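Side-chain contacts in thiosulfate sulfurtransferase YnjE (Escherichia coli, PDB 2WLR), which transfers a sulfur atom from thiosulfate to cyanide in the periplasm, giving thiocyanate and sulfite, by way of a cysteine persulfide: residues T25-S28 with A29-N32; W130-D133 with L134-K138; E176-E180 with P181-K185. One frame throughout, in Å; residues are numbered along the deposited sequence.

Contact 1. Residues T25-S28 with A29-N32; sequences TRPS and AFYN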
# COMPACT_ATOMS: atom_id res chain seq x y z
N THR A 25 15.93 0.55 -11.61
CA THR A 25 15.35 1.72 -12.25
C THR A 25 13.98 1.50 -12.90
O THR A 25 13.42 2.40 -13.51
CB THR A 25 16.33 2.33 -13.27
OG1 THR A 25 16.44 1.46 -14.39
CG2 THR A 25 17.71 2.62 -12.61
N ARG A 26 13.42 0.31 -12.69
CA ARG A 26 12.12 -0.03 -13.25
C ARG A 26 10.99 0.51 -12.36
O ARG A 26 11.20 0.80 -11.22
CB ARG A 26 11.99 -1.55 -13.29
CG ARG A 26 12.99 -2.22 -14.19
CD ARG A 26 12.86 -3.72 -14.17
NE ARG A 26 13.14 -4.22 -12.84
CZ ARG A 26 12.96 -5.48 -12.47
NH1 ARG A 26 12.49 -6.39 -13.33
NH2 ARG A 26 13.19 -5.84 -11.24
N PRO A 27 9.77 0.56 -12.88
CA PRO A 27 8.63 0.88 -12.01
C PRO A 27 8.52 -0.11 -10.85
O PRO A 27 8.96 -1.26 -10.92
CB PRO A 27 7.43 0.77 -12.94
CG PRO A 27 7.98 1.04 -14.28
CD PRO A 27 9.35 0.45 -14.29
N SER A 28 7.88 0.33 -9.79
CA SER A 28 7.84 -0.46 -8.57
C SER A 28 7.11 -1.80 -8.71
O SER A 28 7.39 -2.73 -8.00
CB SER A 28 7.28 0.34 -7.40
OG SER A 28 5.91 0.65 -7.60
N ALA A 29 6.17 -1.89 -9.65
CA ALA A 29 5.48 -3.13 -9.86
C ALA A 29 6.47 -4.25 -10.11
O ALA A 29 6.34 -5.34 -9.56
CB ALA A 29 4.54 -3.02 -11.01
N PHE A 30 7.48 -3.96 -10.92
CA PHE A 30 8.47 -4.98 -11.28
C PHE A 30 9.45 -5.20 -10.14
O PHE A 30 9.82 -6.32 -9.84
CB PHE A 30 9.13 -4.65 -12.61
CG PHE A 30 8.16 -4.43 -13.74
CD1 PHE A 30 7.19 -5.37 -14.02
CD2 PHE A 30 8.17 -3.25 -14.45
CE1 PHE A 30 6.26 -5.16 -15.03
CE2 PHE A 30 7.25 -3.04 -15.47
CZ PHE A 30 6.30 -4.00 -15.75
N TYR A 31 9.88 -4.14 -9.51
CA TYR A 31 10.69 -4.24 -8.30
C TYR A 31 9.99 -5.12 -7.27
O TYR A 31 10.62 -5.95 -6.63
CB TYR A 31 10.93 -2.83 -7.73
CG TYR A 31 11.69 -2.76 -6.43
CD1 TYR A 31 13.05 -2.80 -6.37
CD2 TYR A 31 11.01 -2.66 -5.25
CE1 TYR A 31 13.74 -2.70 -5.20
CE2 TYR A 31 11.70 -2.58 -4.04
CZ TYR A 31 13.04 -2.60 -4.04
OH TYR A 31 13.75 -2.52 -2.84
N ASN A 32 8.68 -4.93 -7.10
CA ASN A 32 7.93 -5.68 -6.10
C ASN A 32 7.84 -7.18 -6.38
O ASN A 32 7.59 -7.98 -5.48
CB ASN A 32 6.51 -5.13 -5.94
CG ASN A 32 6.46 -3.74 -5.33
OD1 ASN A 32 7.41 -3.29 -4.67
ND2 ASN A 32 5.30 -3.11 -5.45
O HOH W 1 4.73 -0.21 -5.32
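The backbone oxygen of P27, the N-cap of helix 28-32, is gripped twice by the first turn. F30 N reaches P27 O at 3.1 Å, with the N-H bent to 136°, while Y31 N approaches the same oxygen almost straight but at a long, weak 3.3 Å. The shortest backbone bond joins the next pair, N32 N to S28 O at 2.7 Å. Around this backbone the side chains meet by contacts of different kinds. With CG of F30 anti to its own carbonyl carbon (chi1 -54°), the ring lies beside the proline ring, and CD of P27 touches its edge at CD2, 3.9 Å away. R26 crosses F30 at about a right angle and lays one guanidinium face against F30 CB, which stands 3.7 Å above the plane. The nitrogens of that guanidinium are engaged elsewhere: NH2 in a salt bridge with D24 and a bond to G43, NH1 with Q36. At the other side of the turn, one water joins S28 OG, at 2.7 Å, to N32 ND2. The turn is thus held by backbone bonds that begin at the P27 carbonyl, while the arginine, probably charged, spends its polar atoms on D24 at the end of strand 21-24 and on the loops at Q36 and G43, and its flat face on carbon.

Contact 2. Residues W130-D133 with L134-K138; sequences WLHD and LQQGK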
# COMPACT_ATOMS: atom_id res chain seq x y z
N TRP A 130 -1.56 -4.90 -16.14
CA TRP A 130 -1.97 -6.25 -15.73
C TRP A 130 -3.48 -6.33 -15.80
O TRP A 130 -4.05 -7.27 -16.34
CB TRP A 130 -1.50 -6.55 -14.30
CG TRP A 130 -1.92 -7.88 -13.75
CD1 TRP A 130 -1.25 -9.07 -13.89
CD2 TRP A 130 -3.10 -8.18 -12.99
NE1 TRP A 130 -1.92 -10.07 -13.25
CE2 TRP A 130 -3.07 -9.56 -12.69
CE3 TRP A 130 -4.20 -7.43 -12.54
CZ2 TRP A 130 -4.08 -10.19 -11.98
CZ3 TRP A 130 -5.18 -8.06 -11.82
CH2 TRP A 130 -5.11 -9.43 -11.54
N LEU A 131 -4.14 -5.32 -15.25
CA LEU A 131 -5.59 -5.32 -15.19
C LEU A 131 -6.17 -5.19 -16.58
O LEU A 131 -7.16 -5.82 -16.90
CB LEU A 131 -6.04 -4.17 -14.31
CG LEU A 131 -7.52 -4.06 -14.00
CD1 LEU A 131 -8.05 -5.39 -13.47
CD2 LEU A 131 -7.70 -2.93 -12.99
N HIS A 132 -5.56 -4.36 -17.42
CA HIS A 132 -6.03 -4.25 -18.79
C HIS A 132 -5.90 -5.61 -19.49
O HIS A 132 -6.86 -6.08 -20.12
CB HIS A 132 -5.29 -3.15 -19.51
CG HIS A 132 -5.69 -3.00 -20.93
ND1 HIS A 132 -6.95 -2.60 -21.32
CD2 HIS A 132 -5.00 -3.23 -22.07
CE1 HIS A 132 -7.01 -2.57 -22.64
NE2 HIS A 132 -5.85 -2.97 -23.12
N ASP A 133 -4.75 -6.23 -19.39
CA ASP A 133 -4.55 -7.55 -20.01
C ASP A 133 -5.56 -8.57 -19.50
O ASP A 133 -6.12 -9.34 -20.30
CB ASP A 133 -3.12 -8.09 -19.79
CG ASP A 133 -2.06 -7.29 -20.53
OD1 ASP A 133 -2.38 -6.55 -21.47
OD2 ASP A 133 -0.87 -7.41 -20.14
N LEU A 134 -5.82 -8.60 -18.19
CA LEU A 134 -6.84 -9.49 -17.63
C LEU A 134 -8.18 -9.25 -18.29
O LEU A 134 -8.83 -10.18 -18.75
CB LEU A 134 -6.97 -9.26 -16.13
CG LEU A 134 -8.02 -10.10 -15.39
CD1 LEU A 134 -7.59 -11.52 -15.33
CD2 LEU A 134 -8.29 -9.52 -14.01
N GLN A 135 -8.59 -7.98 -18.37
CA GLN A 135 -9.88 -7.62 -18.96
C GLN A 135 -10.00 -8.01 -20.41
O GLN A 135 -11.11 -8.24 -20.93
CB GLN A 135 -10.10 -6.11 -18.85
CG GLN A 135 -10.28 -5.61 -17.46
CD GLN A 135 -10.30 -4.07 -17.36
OE1 GLN A 135 -9.85 -3.35 -18.26
NE2 GLN A 135 -10.81 -3.57 -16.24
N GLN A 136 -8.86 -8.08 -21.09
CA GLN A 136 -8.83 -8.34 -22.53
C GLN A 136 -8.75 -9.84 -22.83
O GLN A 136 -8.69 -10.24 -23.99
CB GLN A 136 -7.67 -7.57 -23.16
CG GLN A 136 -7.94 -6.08 -23.26
CD GLN A 136 -9.12 -5.78 -24.17
OE1 GLN A 136 -10.18 -5.35 -23.71
NE2 GLN A 136 -8.95 -6.05 -25.45
N GLY A 137 -8.78 -10.65 -21.77
CA GLY A 137 -8.76 -12.10 -21.88
C GLY A 137 -7.38 -12.71 -22.10
O GLY A 137 -7.28 -13.85 -22.53
N LYS A 138 -6.32 -11.95 -21.81
CA LYS A 138 -4.98 -12.45 -21.96
C LYS A 138 -4.57 -13.25 -20.74
O LYS A 138 -5.12 -13.06 -19.64
CB LYS A 138 -3.97 -11.31 -22.16
CG LYS A 138 -4.16 -10.53 -23.44
CD LYS A 138 -2.98 -9.59 -23.67
CE LYS A 138 -3.30 -8.53 -24.71
NZ LYS A 138 -3.96 -9.08 -25.91
O HOH W 2 -9.43 -2.10 -20.26
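Q136 leaves the end of helix 128-135 and folds back over H132, one turn earlier. Its CB lies 3.5 Å from H132 O, and its CG sits over one face of the imidazole, 3.9 Å from the ring centroid. This is a CH-pi contact, 22° off the normal and displaced toward the rim beside CE1 and NE2. Because the chain bends at chi2 (-63°), CD runs on past the rim at CE1, and the amide beyond it is nearly parallel to the imidazole plane (8° apart) without lying over the ring. A water in the ring plane meets H132 ND1 at 2.7 Å; its approach to Q135 OE1 is unusually short, so that link is doubtful. Q135 runs extended beyond CG, which passes 3.2 Å from L131 O, and brings NE2 to L131 CG. On the buried side, L134 CD2 packs against W130 CH2 at 4.0 Å and against L131 CD1; W130 NE1 bonds T141 O, and I207 and W148 close over L134. The helix ends in a Schellman motif. K138 N closes it on D133 O at 3.0 Å, G137 N bonds L134 O, and G137 takes the positive phi that glycine adopts easily. Beyond the turn, K138 CD lies 3.8 Å from D133 OD1, an oxygen already bonded to Q129, while the ammonium stays too far for a salt bridge. The chemistry is divided by side: hydrocarbon toward the sheet, and toward the surface an imidazole with a glutamine methylene over one face and a water at its edge, with D133 O and L134 O taken up by the Schellman turn.

Contact 3. Residues E176-E180 with P181-K185; sequences EVESE and PLWNK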
# COMPACT_ATOMS: atom_id res chain seq x y z
N GLU A 176 -21.72 2.08 2.07
CA GLU A 176 -22.26 0.71 2.06
C GLU A 176 -21.54 -0.22 3.02
O GLU A 176 -22.03 -1.31 3.30
CB GLU A 176 -22.19 0.08 0.66
CG GLU A 176 -22.96 0.81 -0.40
CD GLU A 176 -22.78 0.18 -1.77
OE1 GLU A 176 -23.11 -1.02 -1.90
OE2 GLU A 176 -22.30 0.86 -2.71
N VAL A 177 -20.35 0.15 3.50
CA VAL A 177 -19.60 -0.76 4.36
C VAL A 177 -19.34 -0.25 5.78
O VAL A 177 -18.84 -1.01 6.60
CB VAL A 177 -18.25 -1.17 3.73
CG1 VAL A 177 -18.48 -1.59 2.28
CG2 VAL A 177 -17.22 -0.02 3.81
N GLU A 178 -19.67 1.02 6.05
CA GLU A 178 -19.46 1.65 7.34
C GLU A 178 -20.58 2.67 7.54
O GLU A 178 -21.19 3.14 6.57
CB GLU A 178 -18.07 2.31 7.42
CG GLU A 178 -17.90 3.43 6.42
CD GLU A 178 -16.55 4.08 6.45
OE1 GLU A 178 -15.66 3.58 7.18
OE2 GLU A 178 -16.37 5.11 5.77
N SER A 179 -20.82 3.02 8.79
CA SER A 179 -21.89 3.97 9.09
C SER A 179 -21.70 4.67 10.41
O SER A 179 -20.85 4.32 11.21
CB SER A 179 -23.23 3.22 9.13
OG SER A 179 -23.29 2.41 10.28
N GLU A 180 -22.57 5.65 10.64
CA GLU A 180 -22.78 6.26 11.94
C GLU A 180 -23.20 5.18 12.93
O GLU A 180 -23.73 4.13 12.53
CB GLU A 180 -23.91 7.29 11.83
CG GLU A 180 -23.63 8.47 10.95
CD GLU A 180 -22.81 9.53 11.61
OE1 GLU A 180 -22.20 9.26 12.68
OE2 GLU A 180 -22.75 10.66 11.05
N PRO A 181 -22.96 5.43 14.23
CA PRO A 181 -22.46 6.63 14.87
C PRO A 181 -20.94 6.74 15.05
O PRO A 181 -20.44 7.81 15.37
CB PRO A 181 -23.10 6.56 16.25
CG PRO A 181 -23.08 5.15 16.53
CD PRO A 181 -23.48 4.48 15.23
N LEU A 182 -20.21 5.65 14.84
CA LEU A 182 -18.77 5.64 15.10
C LEU A 182 -17.92 5.51 13.84
O LEU A 182 -16.71 5.53 13.92
CB LEU A 182 -18.41 4.50 16.06
CG LEU A 182 -18.39 4.76 17.56
CD1 LEU A 182 -17.95 3.46 18.24
CD2 LEU A 182 -17.44 5.90 17.95
N TRP A 183 -18.55 5.39 12.69
CA TRP A 183 -17.82 5.07 11.46
C TRP A 183 -17.01 3.77 11.60
O TRP A 183 -15.89 3.66 11.13
CB TRP A 183 -17.01 6.28 10.94
CG TRP A 183 -17.95 7.34 10.54
CD1 TRP A 183 -18.19 8.51 11.20
CD2 TRP A 183 -18.91 7.28 9.48
NE1 TRP A 183 -19.19 9.21 10.58
CE2 TRP A 183 -19.66 8.48 9.53
CE3 TRP A 183 -19.18 6.36 8.48
CZ2 TRP A 183 -20.67 8.77 8.60
CZ3 TRP A 183 -20.18 6.63 7.56
CH2 TRP A 183 -20.92 7.84 7.63
N ASN A 184 -17.64 2.80 12.24
CA ASN A 184 -17.23 1.43 12.21
C ASN A 184 -17.95 0.72 11.08
O ASN A 184 -18.96 1.18 10.54
CB ASN A 184 -17.47 0.74 13.56
CG ASN A 184 -16.35 1.01 14.56
OD1 ASN A 184 -15.38 1.72 14.23
ND2 ASN A 184 -16.44 0.43 15.74
N LYS A 185 -17.41 -0.43 10.71
CA LYS A 185 -18.04 -1.25 9.68
C LYS A 185 -19.48 -1.60 10.07
O LYS A 185 -19.83 -1.70 11.24
CB LYS A 185 -17.25 -2.54 9.43
CG LYS A 185 -17.21 -3.51 10.60
CD LYS A 185 -16.47 -4.77 10.20
CE LYS A 185 -16.00 -5.53 11.42
NZ LYS A 185 -17.13 -5.93 12.29
O HOH W 3 -13.90 4.81 8.78
O HOH W 4 -20.45 2.91 13.84
O HOH W 5 -21.57 0.96 11.75
O HOH W 6 -20.40 11.83 10.93
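P181 follows E180 through a cis peptide bond and helps turn the chain at the tip of a short beta hairpin, strands 178-179 and 184-185. At L182 the backbone N donates to a water that also bonds S179 O and N184 N, filling the turn. W183 then folds its indole back across the first strand: S179 C lies 3.6 Å above one face and E180 N over the same face, both toward the rim. On that strand, E178 CG meets W183 CE3 at 3.8 Å, its carboxylate turned 66° from the ring, while the carboxylate bonds R218 and W369 and lies close to a bound HEPES molecule. E180, bent at chi2 (-81°), sets its CG and carboxylate beside CZ2. With the indole of W183 cut back to the methyl of an alanine, the backbone at S179 would probably lose its cover and the water at E180 OE2 its N-H partner. N184 O accepts S179 N at 3.1 Å, and a second water donates to S179 OG and lies 2.9 Å from N184 O, to which it may also donate. K185 pairs with E178 as an antiparallel non-hydrogen-bonded pair, and its CA approaches V177 O at 3.2 Å in a CA-H...O contact. At the rim of the indole, another water lies in the ring plane, accepting from W183 NE1 at 2.9 Å and donating to E180 OE2 at 2.6 Å.

Along the chain the three contacts come in series. Contact 1 follows strand 21-24 of the four-stranded parallel sheet in the first rhodanese range, whereas contacts 2 and 3 both fall within the second, whose parallel sheet has five strands. Contacts 1 and 2 are fairly close, their centres about 19 Å apart and nearest atoms about 8 Å, and W130 meets W34 just beyond contact 1. Contact 3 lies about 36 Å from contact 1 and about 34 Å from contact 2, between centres. Its hairpin faces the third rhodanese range, with E178 about 11 Å, side chain to side chain, from R370, a probable substrate-binding residue. Helix start, helix end and hairpin are thus spread over separate parts of one monomer.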